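Local coordinates for Puf (Pumilio/fbf) domain-containing protein 7, confirmed by transcript evidence (PDB 3V71), which binds a consensus sequence in mRNA 3'-untranslated regions and modulates mRNA expression and stability, acting redundantly with related proteins in oocyte formation and early embryonic divisions, at residues Cys66-Glu80 with Asp105-Phe119. Residues are numbered along the deposited sequence; the frame is centred on the assembly and turned at random.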
ATOM      1  N   CYS A  66       7.769 -26.106  -7.012  1.00 79.04           N
ATOM      2  CA  CYS A  66       7.334 -24.754  -6.678  1.00 80.70           C
ATOM      3  C   CYS A  66       8.494 -23.918  -6.155  1.00 84.53           C
ATOM      4  O   CYS A  66       8.649 -22.756  -6.525  1.00 86.12           O
ATOM      5  CB  CYS A  66       6.233 -24.795  -5.620  1.00 87.93           C
ATOM      6  SG  CYS A  66       4.718 -25.622  -6.137  1.00 93.15           S
ATOM      7  N   HIS A  67       9.296 -24.518  -5.283  1.00 85.26           N
ATOM      8  CA  HIS A  67      10.464 -23.860  -4.710  1.00 83.55           C
ATOM      9  C   HIS A  67      11.590 -23.660  -5.725  1.00 86.13           C
ATOM     10  O   HIS A  67      12.554 -22.945  -5.455  1.00 89.73           O
ATOM     11  CB  HIS A  67      11.005 -24.672  -3.533  1.00 88.70           C
ATOM     12  CG  HIS A  67      10.077 -24.736  -2.362  1.00 87.30           C
ATOM     13  ND1 HIS A  67       8.834 -24.147  -2.365  1.00 89.93           N
ATOM     14  CD2 HIS A  67      10.214 -25.322  -1.151  1.00 88.60           C
ATOM     15  CE1 HIS A  67       8.242 -24.368  -1.206  1.00 91.30           C
ATOM     16  NE2 HIS A  67       9.061 -25.075  -0.450  1.00 94.56           N
ATOM     17  N   SER A  68      11.485 -24.294  -6.886  1.00 83.14           N
ATOM     18  CA  SER A  68      12.568 -24.229  -7.853  1.00 84.69           C
ATOM     19  C   SER A  68      12.645 -22.864  -8.524  1.00 83.29           C
ATOM     20  O   SER A  68      11.620 -22.263  -8.849  1.00 78.92           O
ATOM     21  CB  SER A  68      12.446 -25.340  -8.900  1.00 82.89           C
ATOM     22  OG  SER A  68      13.518 -25.273  -9.834  1.00 86.03           O
ATOM     23  N   ARG A  69      13.869 -22.383  -8.721  1.00 83.85           N
ATOM     24  CA  ARG A  69      14.109 -21.161  -9.474  1.00 84.63           C
ATOM     25  C   ARG A  69      13.491 -21.276 -10.859  1.00 88.03           C
ATOM     26  O   ARG A  69      12.915 -20.321 -11.378  1.00 86.25           O
ATOM     27  CB  ARG A  69      15.614 -20.904  -9.595  1.00 95.83           C
ATOM     28  CG  ARG A  69      16.367 -21.103  -8.285  1.00108.81           C
ATOM     29  CD  ARG A  69      17.635 -20.251  -8.186  1.00117.78           C
ATOM     30  NE  ARG A  69      17.983 -20.008  -6.783  1.00129.33           N
ATOM     31  CZ  ARG A  69      18.979 -20.608  -6.128  1.00126.36           C
ATOM     32  NH1 ARG A  69      19.765 -21.486  -6.747  1.00113.86           N
ATOM     33  NH2 ARG A  69      19.193 -20.317  -4.848  1.00109.78           N
ATOM     34  N   ASN A  70      13.607 -22.464 -11.449  1.00 93.02           N
ATOM     35  CA  ASN A  70      13.121 -22.710 -12.799  1.00 84.91           C
ATOM     36  C   ASN A  70      11.839 -23.516 -12.775  1.00 84.10           C
ATOM     37  O   ASN A  70      10.916 -23.268 -13.555  1.00 83.10           O
ATOM     38  CB  ASN A  70      14.170 -23.465 -13.601  1.00 87.50           C
ATOM     39  CG  ASN A  70      15.567 -23.261 -13.062  1.00 90.27           C
ATOM     40  OD1 ASN A  70      16.324 -22.441 -13.577  1.00 85.10           O
ATOM     41  ND2 ASN A  70      15.920 -24.010 -12.016  1.00 90.32           N
ATOM     42  N   GLY A  71      11.792 -24.483 -11.866  1.00 80.09           N
ATOM     43  CA  GLY A  71      10.659 -25.382 -11.764  1.00 80.53           C
ATOM     44  C   GLY A  71       9.311 -24.695 -11.689  1.00 84.37           C
ATOM     45  O   GLY A  71       8.333 -25.172 -12.260  1.00 87.10           O
ATOM     46  N   ASN A  72       9.250 -23.569 -10.984  1.00 85.65           N
ATOM     47  CA  ASN A  72       7.973 -22.908 -10.741  1.00 85.10           C
ATOM     48  C   ASN A  72       7.264 -22.492 -12.026  1.00 83.07           C
ATOM     49  O   ASN A  72       6.036 -22.467 -12.088  1.00 83.99           O
ATOM     50  CB  ASN A  72       8.143 -21.713  -9.795  1.00 88.20           C
ATOM     51  CG  ASN A  72       8.760 -20.512 -10.474  1.00 86.80           C
ATOM     52  OD1 ASN A  72       8.051 -19.628 -10.955  1.00 86.70           O
ATOM     53  ND2 ASN A  72      10.088 -20.474 -10.521  1.00 82.19           N
ATOM     54  N   PHE A  73       8.041 -22.183 -13.058  1.00 83.00           N
ATOM     55  CA  PHE A  73       7.469 -21.720 -14.318  1.00 87.59           C
ATOM     56  C   PHE A  73       6.583 -22.770 -14.979  1.00 88.86           C
ATOM     57  O   PHE A  73       5.567 -22.437 -15.583  1.00 91.11           O
ATOM     58  CB  PHE A  73       8.567 -21.250 -15.275  1.00 90.88           C
ATOM     59  CG  PHE A  73       9.243 -19.973 -14.842  1.00 95.91           C
ATOM     60  CD1 PHE A  73       8.583 -18.755 -14.940  1.00 96.08           C
ATOM     61  CD2 PHE A  73      10.536 -19.992 -14.338  1.00 94.27           C
ATOM     62  CE1 PHE A  73       9.198 -17.584 -14.543  1.00103.75           C
ATOM     63  CE2 PHE A  73      11.159 -18.825 -13.941  1.00 94.66           C
ATOM     64  CZ  PHE A  73      10.490 -17.617 -14.043  1.00105.38           C
ATOM     65  N   ILE A  74       6.963 -24.039 -14.863  1.00 86.07           N
ATOM     66  CA  ILE A  74       6.170 -25.103 -15.452  1.00 83.64           C
ATOM     67  C   ILE A  74       4.944 -25.386 -14.595  1.00 86.10           C
ATOM     68  O   ILE A  74       3.875 -25.710 -15.116  1.00 90.77           O
ATOM     69  CB  ILE A  74       6.993 -26.397 -15.687  1.00 86.93           C
ATOM     70  CG1 ILE A  74       6.181 -27.413 -16.495  1.00 86.57           C
ATOM     71  CG2 ILE A  74       7.437 -27.014 -14.377  1.00 83.82           C
ATOM     72  CD1 ILE A  74       5.728 -26.907 -17.854  1.00 89.55           C
ATOM     73  N   VAL A  75       5.088 -25.257 -13.281  1.00 78.67           N
ATOM     74  CA  VAL A  75       3.936 -25.425 -12.409  1.00 81.10           C
ATOM     75  C   VAL A  75       2.918 -24.334 -12.719  1.00 89.54           C
ATOM     76  O   VAL A  75       1.708 -24.522 -12.571  1.00 86.49           O
ATOM     77  CB  VAL A  75       4.323 -25.354 -10.932  1.00 77.97           C
ATOM     78  CG1 VAL A  75       3.096 -25.577 -10.053  1.00 72.43           C
ATOM     79  CG2 VAL A  75       5.398 -26.370 -10.623  1.00 78.66           C
ATOM     80  N   GLN A  76       3.426 -23.185 -13.155  1.00 90.82           N
ATOM     81  CA  GLN A  76       2.574 -22.071 -13.532  1.00 86.44           C
ATOM     82  C   GLN A  76       1.840 -22.376 -14.814  1.00 87.55           C
ATOM     83  O   GLN A  76       0.636 -22.166 -14.914  1.00 92.23           O
ATOM     84  CB  GLN A  76       3.396 -20.805 -13.691  1.00 84.37           C
ATOM     85  CG  GLN A  76       3.852 -20.224 -12.365  1.00 89.40           C
ATOM     86  CD  GLN A  76       4.401 -18.829 -12.521  1.00 90.14           C
ATOM     87  OE1 GLN A  76       3.717 -17.948 -13.038  1.00 93.00           O
ATOM     88  NE2 GLN A  76       5.651 -18.621 -12.097  1.00 83.38           N
ATOM     89  N   LYS A  77       2.575 -22.877 -15.795  1.00 92.94           N
ATOM     90  CA  LYS A  77       1.973 -23.300 -17.046  1.00 91.87           C
ATOM     91  C   LYS A  77       0.865 -24.289 -16.751  1.00 88.39           C
ATOM     92  O   LYS A  77      -0.203 -24.216 -17.343  1.00 95.33           O
ATOM     93  CB  LYS A  77       3.018 -23.934 -17.959  1.00 91.50           C
ATOM     94  CG  LYS A  77       2.523 -24.203 -19.363  1.00 98.42           C
ATOM     95  CD  LYS A  77       2.266 -22.917 -20.122  1.00103.36           C
ATOM     96  CE  LYS A  77       1.980 -23.205 -21.590  1.00117.28           C
ATOM     97  NZ  LYS A  77       1.820 -21.951 -22.379  1.00121.85           N
ATOM     98  N   LEU A  78       1.114 -25.207 -15.822  1.00 84.16           N
ATOM     99  CA  LEU A  78       0.108 -26.203 -15.452  1.00 89.50           C
ATOM    100  C   LEU A  78      -1.152 -25.551 -14.910  1.00 90.25           C
ATOM    101  O   LEU A  78      -2.247 -26.089 -15.037  1.00 92.25           O
ATOM    102  CB  LEU A  78       0.641 -27.156 -14.381  1.00 89.16           C
ATOM    103  CG  LEU A  78       1.768 -28.150 -14.649  1.00 88.03           C
ATOM    104  CD1 LEU A  78       1.743 -29.175 -13.532  1.00 85.27           C
ATOM    105  CD2 LEU A  78       1.616 -28.833 -15.992  1.00 86.32           C
ATOM    106  N   VAL A  79      -0.975 -24.391 -14.291  1.00 94.50           N
ATOM    107  CA  VAL A  79      -2.041 -23.717 -13.564  1.00 92.49           C
ATOM    108  C   VAL A  79      -2.962 -22.903 -14.475  1.00 93.50           C
ATOM    109  O   VAL A  79      -4.192 -23.024 -14.403  1.00 91.95           O
ATOM    110  CB  VAL A  79      -1.449 -22.830 -12.444  1.00 91.16           C
ATOM    111  CG1 VAL A  79      -2.503 -21.906 -11.853  1.00 86.86           C
ATOM    112  CG2 VAL A  79      -0.835 -23.707 -11.368  1.00 86.69           C
ATOM    113  N   GLU A  80      -2.374 -22.079 -15.334  1.00 90.86           N
ATOM    114  CA  GLU A  80      -3.171 -21.250 -16.225  1.00 96.67           C
ATOM    115  C   GLU A  80      -4.048 -22.084 -17.154  1.00107.90           C
ATOM    116  O   GLU A  80      -5.145 -21.657 -17.527  1.00116.57           O
ATOM    117  CB  GLU A  80      -2.289 -20.301 -17.029  1.00 98.32           C
ATOM    118  CG  GLU A  80      -0.938 -20.865 -17.383  1.00102.92           C
ATOM    119  CD  GLU A  80      -0.238 -20.035 -18.437  1.00113.94           C
ATOM    120  OE1 GLU A  80      -0.905 -19.669 -19.432  1.00120.78           O
ATOM    121  OE2 GLU A  80       0.969 -19.743 -18.268  1.00111.32           O
ATOM    122  N   ASP A 105       7.793 -18.641   0.506  1.00 84.31           N
ATOM    123  CA  ASP A 105       8.856 -18.888  -0.464  1.00 83.83           C
ATOM    124  C   ASP A 105       8.780 -17.900  -1.621  1.00 83.80           C
ATOM    125  O   ASP A 105       7.697 -17.641  -2.143  1.00 83.45           O
ATOM    126  CB  ASP A 105       8.761 -20.327  -1.005  1.00 87.85           C
ATOM    127  CG  ASP A 105      10.075 -20.816  -1.638  1.00 94.10           C
ATOM    128  OD1 ASP A 105      10.925 -21.355  -0.897  1.00 96.97           O
ATOM    129  OD2 ASP A 105      10.261 -20.670  -2.872  1.00 87.51           O
ATOM    130  N   LYS A 106       9.932 -17.371  -2.029  1.00 77.88           N
ATOM    131  CA  LYS A 106       9.999 -16.459  -3.172  1.00 78.08           C
ATOM    132  C   LYS A 106       9.348 -17.003  -4.453  1.00 82.67           C
ATOM    133  O   LYS A 106       8.618 -16.288  -5.137  1.00 80.11           O
ATOM    134  CB  LYS A 106      11.447 -16.040  -3.461  1.00 82.03           C
ATOM    135  CG  LYS A 106      11.566 -15.045  -4.622  1.00 91.93           C
ATOM    136  CD  LYS A 106      13.013 -14.733  -5.007  1.00 95.98           C
ATOM    137  CE  LYS A 106      13.069 -13.725  -6.163  1.00100.58           C
ATOM    138  NZ  LYS A 106      14.458 -13.412  -6.631  1.00 98.52           N
ATOM    139  N   PHE A 107       9.615 -18.265  -4.784  1.00 91.03           N
ATOM    140  CA  PHE A 107       9.133 -18.835  -6.045  1.00 84.30           C
ATOM    141  C   PHE A 107       7.819 -19.584  -5.925  1.00 82.09           C
ATOM    142  O   PHE A 107       6.999 -19.517  -6.831  1.00 87.12           O
ATOM    143  CB  PHE A 107      10.168 -19.770  -6.650  1.00 82.70           C
ATOM    144  CG  PHE A 107      11.490 -19.130  -6.888  1.00 84.52           C
ATOM    145  CD1 PHE A 107      11.683 -18.301  -7.977  1.00 85.10           C
ATOM    146  CD2 PHE A 107      12.549 -19.373  -6.030  1.00 86.46           C
ATOM    147  CE1 PHE A 107      12.907 -17.716  -8.202  1.00 90.97           C
ATOM    148  CE2 PHE A 107      13.778 -18.795  -6.250  1.00 91.43           C
ATOM    149  CZ  PHE A 107      13.958 -17.963  -7.337  1.00 94.23           C
ATOM    150  N   ALA A 108       7.626 -20.313  -4.828  1.00 78.62           N
ATOM    151  CA  ALA A 108       6.375 -21.034  -4.620  1.00 77.66           C
ATOM    152  C   ALA A 108       5.210 -20.053  -4.498  1.00 81.37           C
ATOM    153  O   ALA A 108       4.061 -20.399  -4.766  1.00 77.72           O
ATOM    154  CB  ALA A 108       6.465 -21.917  -3.400  1.00 79.54           C
ATOM    155  N   CYS A 109       5.538 -18.824  -4.100  1.00 89.76           N
ATOM    156  CA  CYS A 109       4.591 -17.713  -3.961  1.00 84.60           C
ATOM    157  C   CYS A 109       3.838 -17.406  -5.258  1.00 83.69           C
ATOM    158  O   CYS A 109       2.616 -17.276  -5.265  1.00 76.05           O
ATOM    159  CB  CYS A 109       5.358 -16.460  -3.518  1.00 85.73           C
ATOM    160  SG  CYS A 109       4.353 -15.149  -2.767  1.00110.00           S
ATOM    161  N   ARG A 110       4.587 -17.282  -6.351  1.00 88.64           N
ATOM    162  CA  ARG A 110       4.040 -16.950  -7.662  1.00 82.64           C
ATOM    163  C   ARG A 110       3.024 -17.976  -8.121  1.00 84.88           C
ATOM    164  O   ARG A 110       2.098 -17.656  -8.862  1.00 88.49           O
ATOM    165  CB  ARG A 110       5.163 -16.870  -8.688  1.00 75.66           C
ATOM    166  CG  ARG A 110       6.353 -16.065  -8.222  1.00 80.91           C
ATOM    167  CD  ARG A 110       7.531 -16.298  -9.126  1.00 87.71           C
ATOM    168  NE  ARG A 110       8.665 -15.446  -8.793  1.00101.33           N
ATOM    169  CZ  ARG A 110       9.832 -15.482  -9.431  1.00106.86           C
ATOM    170  NH1 ARG A 110      10.012 -16.338 -10.437  1.00 96.41           N
ATOM    171  NH2 ARG A 110      10.815 -14.665  -9.063  1.00101.55           N
ATOM    172  N   VAL A 111       3.209 -19.216  -7.692  1.00 79.25           N
ATOM    173  CA  VAL A 111       2.272 -20.266  -8.041  1.00 84.18           C
ATOM    174  C   VAL A 111       0.968 -20.068  -7.269  1.00 86.69           C
ATOM    175  O   VAL A 111      -0.130 -20.172  -7.826  1.00 84.01           O
ATOM    176  CB  VAL A 111       2.849 -21.658  -7.732  1.00 88.90           C
ATOM    177  CG1 VAL A 111       1.823 -22.743  -8.062  1.00 90.38           C
ATOM    178  CG2 VAL A 111       4.152 -21.879  -8.497  1.00 82.34           C
ATOM    179  N   VAL A 112       1.105 -19.781  -5.979  1.00 85.89           N
ATOM    180  CA  VAL A 112      -0.042 -19.515  -5.127  1.00 86.01           C
ATOM    181  C   VAL A 112      -0.853 -18.377  -5.726  1.00 88.32           C
ATOM    182  O   VAL A 112      -2.081 -18.439  -5.799  1.00 88.35           O
ATOM    183  CB  VAL A 112       0.393 -19.081  -3.720  1.00 81.99           C
ATOM    184  CG1 VAL A 112      -0.814 -18.979  -2.822  1.00 86.34           C
ATOM    185  CG2 VAL A 112       1.408 -20.049  -3.140  1.00 82.64           C
ATOM    186  N   GLN A 113      -0.144 -17.337  -6.150  1.00 88.06           N
ATOM    187  CA  GLN A 113      -0.758 -16.135  -6.692  1.00 85.55           C
ATOM    188  C   GLN A 113      -1.504 -16.418  -7.970  1.00 83.50           C
ATOM    189  O   GLN A 113      -2.662 -16.034  -8.113  1.00 87.11           O
ATOM    190  CB  GLN A 113       0.303 -15.081  -6.973  1.00 88.91           C
ATOM    191  CG  GLN A 113       0.875 -14.416  -5.742  1.00 84.38           C
ATOM    192  CD  GLN A 113       1.733 -13.245  -6.118  1.00 84.14           C
ATOM    193  OE1 GLN A 113       1.224 -12.222  -6.569  1.00 86.01           O
ATOM    194  NE2 GLN A 113       3.046 -13.393  -5.972  1.00 83.45           N
ATOM    195  N   LEU A 114      -0.823 -17.076  -8.903  1.00 88.21           N
ATOM    196  CA  LEU A 114      -1.418 -17.431 -10.183  1.00 86.38           C
ATOM    197  C   LEU A 114      -2.663 -18.264  -9.958  1.00 82.42           C
ATOM    198  O   LEU A 114      -3.683 -18.045 -10.600  1.00 85.53           O
ATOM    199  CB  LEU A 114      -0.422 -18.190 -11.052  1.00 85.10           C
ATOM    200  CG  LEU A 114      -0.422 -17.756 -12.519  1.00 86.74           C
ATOM    201  CD1 LEU A 114       0.801 -18.285 -13.243  1.00 86.38           C
ATOM    202  CD2 LEU A 114      -1.689 -18.191 -13.219  1.00 90.35           C
ATOM    203  N   ALA A 115      -2.576 -19.216  -9.034  1.00 77.50           N
ATOM    204  CA  ALA A 115      -3.736 -20.005  -8.655  1.00 78.63           C
ATOM    205  C   ALA A 115      -4.917 -19.079  -8.429  1.00 90.72           C
ATOM    206  O   ALA A 115      -5.932 -19.166  -9.129  1.00 87.40           O
ATOM    207  CB  ALA A 115      -3.449 -20.797  -7.398  1.00 77.27           C
ATOM    208  N   LEU A 116      -4.757 -18.189  -7.448  1.00 95.84           N
ATOM    209  CA  LEU A 116      -5.789 -17.242  -7.032  1.00 86.36           C
ATOM    210  C   LEU A 116      -6.488 -16.577  -8.212  1.00 92.99           C
ATOM    211  O   LEU A 116      -7.719 -16.489  -8.242  1.00 99.52           O
ATOM    212  CB  LEU A 116      -5.187 -16.176  -6.126  1.00 86.85           C
ATOM    213  CG  LEU A 116      -4.603 -16.635  -4.791  1.00 87.59           C
ATOM    214  CD1 LEU A 116      -3.904 -15.474  -4.118  1.00 81.05           C
ATOM    215  CD2 LEU A 116      -5.669 -17.213  -3.881  1.00 83.31           C
ATOM    216  N   GLN A 117      -5.706 -16.107  -9.181  1.00 87.71           N
ATOM    217  CA  GLN A 117      -6.273 -15.551 -10.401  1.00 90.53           C
ATOM    218  C   GLN A 117      -7.066 -16.601 -11.167  1.00 97.99           C
ATOM    219  O   GLN A 117      -8.276 -16.456 -11.368  1.00103.17           O
ATOM    220  CB  GLN A 117      -5.177 -15.017 -11.319  1.00 90.36           C
ATOM    221  CG  GLN A 117      -4.327 -13.917 -10.733  1.00 94.43           C
ATOM    222  CD  GLN A 117      -3.270 -13.451 -11.713  1.00101.99           C
ATOM    223  OE1 GLN A 117      -2.206 -12.974 -11.321  1.00103.66           O
ATOM    224  NE2 GLN A 117      -3.558 -13.597 -13.004  1.00102.36           N
ATOM    225  N   LYS A 118      -6.374 -17.667 -11.569  1.00 95.15           N
ATOM    226  CA  LYS A 118      -6.860 -18.583 -12.598  1.00 87.07           C
ATOM    227  C   LYS A 118      -7.821 -19.685 -12.154  1.00 89.03           C
ATOM    228  O   LYS A 118      -8.607 -20.160 -12.967  1.00 94.54           O
ATOM    229  CB  LYS A 118      -5.679 -19.191 -13.353  1.00 86.71           C
ATOM    230  CG  LYS A 118      -4.879 -18.174 -14.145  1.00 90.96           C
ATOM    231  CD  LYS A 118      -5.636 -17.678 -15.366  1.00 97.72           C
ATOM    232  CE  LYS A 118      -4.948 -16.476 -16.005  1.00101.07           C
ATOM    233  NZ  LYS A 118      -3.494 -16.695 -16.278  1.00 87.62           N
ATOM    234  N   PHE A 119      -7.774 -20.101 -10.890  1.00 87.48           N
ATOM    235  CA  PHE A 119      -8.716 -21.124 -10.417  1.00 91.30           C
ATOM    236  C   PHE A 119     -10.175 -20.700 -10.579  1.00 97.05           C
ATOM    237  O   PHE A 119     -10.479 -19.630 -11.102  1.00 98.76           O
ATOM    238  CB  PHE A 119      -8.471 -21.498  -8.952  1.00 95.24           C
ATOM    239  CG  PHE A 119      -7.318 -22.439  -8.742  1.00 95.35           C
ATOM    240  CD1 PHE A 119      -6.413 -22.699  -9.763  1.00 93.04           C
ATOM    241  CD2 PHE A 119      -7.139 -23.065  -7.515  1.00 95.33           C
ATOM    242  CE1 PHE A 119      -5.348 -23.563  -9.563  1.00 85.45           C
ATOM    243  CE2 PHE A 119      -6.078 -23.932  -7.310  1.00 89.49           C
ATOM    244  CZ  PHE A 119      -5.183 -24.180  -8.337  1.00 86.41           C
TER
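Val111 is the knob of this contact, set into a hole on helix 71-80 made by Asn72, Val75, Gln76 and Val79. Its CG1 lies anti to the backbone N (chi1 178°) and meets Val75 CG1 at 3.7 Å, while CG2 packs beside Asn72 O, 4.1 Å away. The two helices run almost parallel, 10° apart, with their axes 9.2 Å from each other. One turn after Val75, Val79 CG1 lies over the backbone of Ala115, between Leu114 CD2 and Phe119 CE1, with Leu90 of helix 84-96 also against Val79. At the other end the Phe107 ring fills the bend of the loop before helix 71-80. Arg69 CA lies over one face of the ring, 3.8 Å from its centroid, a CH-pi contact. The Asn72 amide comes near Phe107 CD1 and is held by Ser68 O, which accepts from ND2 at 2.9 Å, and OD1 in turn receives Gln76 NE2 at 2.8 Å. The His67 ring stacks on the Asp105 carboxylate, the planes 11° apart. Such parallel packing between successive predicted Pumilio repeats is characteristic of the PUF superhelix. With no hydrogen bond joining the segments, cohesion probably comes from valine packing and the two stacked faces, Phe107 and His67.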